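Local coordinates for variant surface glycoprotein MITAT 1.1 (Trypanosoma brucei brucei, PDB 5LY9) that forms the dense surface coat of the parasite, whose switching among antigenically distinct variants lets the trypanosome evade the host immune response, at residues G173-N179 with Q224-L229. Numbering follows the deposited sequence.
Sequences GGGGTAN and QVEATL
Gly173 and Leu229 face each other as an antiparallel hydrogen-bonded pair, with Gly173 N bonded to Leu229 O at 2.9 Å and Leu229 N to Gly173 O at 2.8 Å. Gly174 and Thr228 follow as a non-hydrogen-bonded pair, where Gly174 CA makes a CA-H...O contact with Ala227 O at 3.5 Å. Past this point the ladder frays: the bond from Gly175 N to Ala227 O is weak, bent to 134° at the hydrogen. The main chains join again where Glu226 N donates to Gly176 O at 2.8 Å.

Van der Waals contacts set side chains against the glycine backbone. The CB and both methyls of Val225 lie against the carbonyl oxygen of Gly175, and Thr228 OG1 sits 3.4 Å from Gly175 CA.

The carboxylate of Glu226 organises the turn at 176-179. With CG beside the backbone N (chi1 -70°) and the chain extended beyond it, the acid runs past Gly176 O, and OE2 accepts Asn179 N at 2.8 Å through its syn lone pair. A water donates to Glu226 OE1 at 2.7 Å and accepts from Gly176 N and, weakly, Ala178 N. One buried carboxylate thus reaches Asn179 N directly and the other two amides through water. The N-terminal amine of Ala1 bonds to both Glu226 OE2 and Asn179 OD1, and its probable positive charge would help stabilise an ionised carboxylate.

At one end of the elongated N-terminal domain, far from its glycan, strand 173-174 forms the edge of a small antiparallel sheet; strand 228-229 separates it from strand 218-220, whose Thr219 backbone bonds to that of Thr228 and whose Met218 touches Leu229.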
loop_
_atom_site.group_PDB
_atom_site.type_symbol
_atom_site.label_atom_id
_atom_site.label_comp_id
_atom_site.label_asym_id
_atom_site.label_seq_id
_atom_site.Cartn_x
_atom_site.Cartn_y
_atom_site.Cartn_z
ATOM N N GLY A 173 -30.177 -10.997 12.400
ATOM C CA GLY A 173 -31.339 -11.271 13.190
ATOM C C GLY A 173 -30.917 -11.674 14.580
ATOM O O GLY A 173 -29.886 -11.250 15.102
ATOM N N GLY A 174 -31.760 -12.443 15.221
ATOM C CA GLY A 174 -31.508 -12.869 16.581
ATOM C C GLY A 174 -32.097 -11.903 17.579
ATOM O O GLY A 174 -33.038 -11.182 17.268
ATOM N N GLY A 175 -31.592 -11.965 18.806
ATOM C CA GLY A 175 -32.034 -11.042 19.861
ATOM C C GLY A 175 -33.283 -11.421 20.605
ATOM O O GLY A 175 -33.694 -10.681 21.497
ATOM N N GLY A 176 -33.885 -12.564 20.263
ATOM C CA GLY A 176 -35.000 -13.157 21.015
ATOM C C GLY A 176 -34.739 -14.583 21.474
ATOM O O GLY A 176 -33.662 -14.931 21.914
ATOM N N THR A 177 -35.767 -15.427 21.334
ATOM C CA THR A 177 -35.663 -16.840 21.746
ATOM C C THR A 177 -36.123 -17.765 20.632
ATOM O O THR A 177 -36.602 -18.882 20.890
ATOM C CB THR A 177 -36.471 -17.104 23.032
ATOM O OG1 THR A 177 -37.782 -16.650 22.805
ATOM C CG2 THR A 177 -35.921 -16.310 24.182
ATOM N N ALA A 178 -35.943 -17.352 19.394
ATOM C CA ALA A 178 -36.470 -18.066 18.237
ATOM C C ALA A 178 -35.578 -19.235 17.764
ATOM O O ALA A 178 -35.921 -19.927 16.805
ATOM C CB ALA A 178 -36.727 -17.103 17.083
ATOM N N ASN A 179 -34.447 -19.445 18.408
ATOM C CA ASN A 179 -33.454 -20.451 18.000
ATOM C C ASN A 179 -32.868 -20.229 16.638
ATOM O O ASN A 179 -32.533 -21.193 15.958
ATOM C CB ASN A 179 -33.974 -21.879 18.182
ATOM C CG ASN A 179 -34.601 -22.079 19.537
ATOM O OD1 ASN A 179 -33.963 -21.822 20.567
ATOM N ND2 ASN A 179 -35.873 -22.449 19.550
ATOM N N GLN A 224 -31.981 -12.367 28.966
ATOM C CA GLN A 224 -32.065 -13.803 28.620
ATOM C C GLN A 224 -32.577 -14.024 27.228
ATOM O O GLN A 224 -33.658 -14.582 26.999
ATOM C CB GLN A 224 -32.947 -14.543 29.630
ATOM C CG GLN A 224 -32.358 -14.487 31.008
ATOM C CD GLN A 224 -33.158 -15.364 31.993
ATOM O OE1 GLN A 224 -34.334 -15.137 32.219
ATOM N NE2 GLN A 224 -32.486 -16.321 32.601
ATOM N N VAL A 225 -31.760 -13.627 26.263
ATOM C CA VAL A 225 -32.102 -13.800 24.850
ATOM C C VAL A 225 -30.848 -14.247 24.078
ATOM O O VAL A 225 -29.781 -14.450 24.640
ATOM C CB VAL A 225 -32.703 -12.537 24.205
ATOM C CG1 VAL A 225 -34.022 -12.157 24.861
ATOM C CG2 VAL A 225 -31.734 -11.339 24.235
ATOM N N GLU A 226 -31.028 -14.420 22.794
ATOM C CA GLU A 226 -29.945 -14.774 21.868
ATOM C C GLU A 226 -29.162 -13.525 21.477
ATOM O O GLU A 226 -29.656 -12.396 21.550
ATOM C CB GLU A 226 -30.550 -15.431 20.635
ATOM C CG GLU A 226 -31.101 -16.817 20.986
ATOM C CD GLU A 226 -32.177 -17.317 20.022
ATOM O OE1 GLU A 226 -32.331 -16.767 18.883
ATOM O OE2 GLU A 226 -32.809 -18.345 20.401
ATOM N N ALA A 227 -27.930 -13.745 21.104
ATOM C CA ALA A 227 -27.134 -12.676 20.492
ATOM C C ALA A 227 -27.817 -12.118 19.252
ATOM O O ALA A 227 -28.604 -12.824 18.606
ATOM C CB ALA A 227 -25.784 -13.221 20.098
ATOM N N THR A 228 -27.483 -10.852 18.877
ATOM C CA THR A 228 -28.048 -10.236 17.710
ATOM C C THR A 228 -26.939 -10.089 16.677
ATOM O O THR A 228 -25.803 -9.728 17.030
ATOM C CB THR A 228 -28.565 -8.826 18.024
ATOM O OG1 THR A 228 -29.568 -8.885 19.016
ATOM C CG2 THR A 228 -29.079 -8.144 16.765
ATOM N N LEU A 229 -27.276 -10.312 15.410
ATOM C CA LEU A 229 -26.330 -10.150 14.316
ATOM C C LEU A 229 -26.913 -9.037 13.451
ATOM O O LEU A 229 -28.047 -9.087 13.030
ATOM C CB LEU A 229 -26.167 -11.449 13.502
ATOM C CG LEU A 229 -25.731 -12.686 14.274
ATOM C CD1 LEU A 229 -25.679 -13.863 13.307
ATOM C CD2 LEU A 229 -24.382 -12.480 14.927
HETATM O O HOH W 1 -34.051 -14.763 18.444
#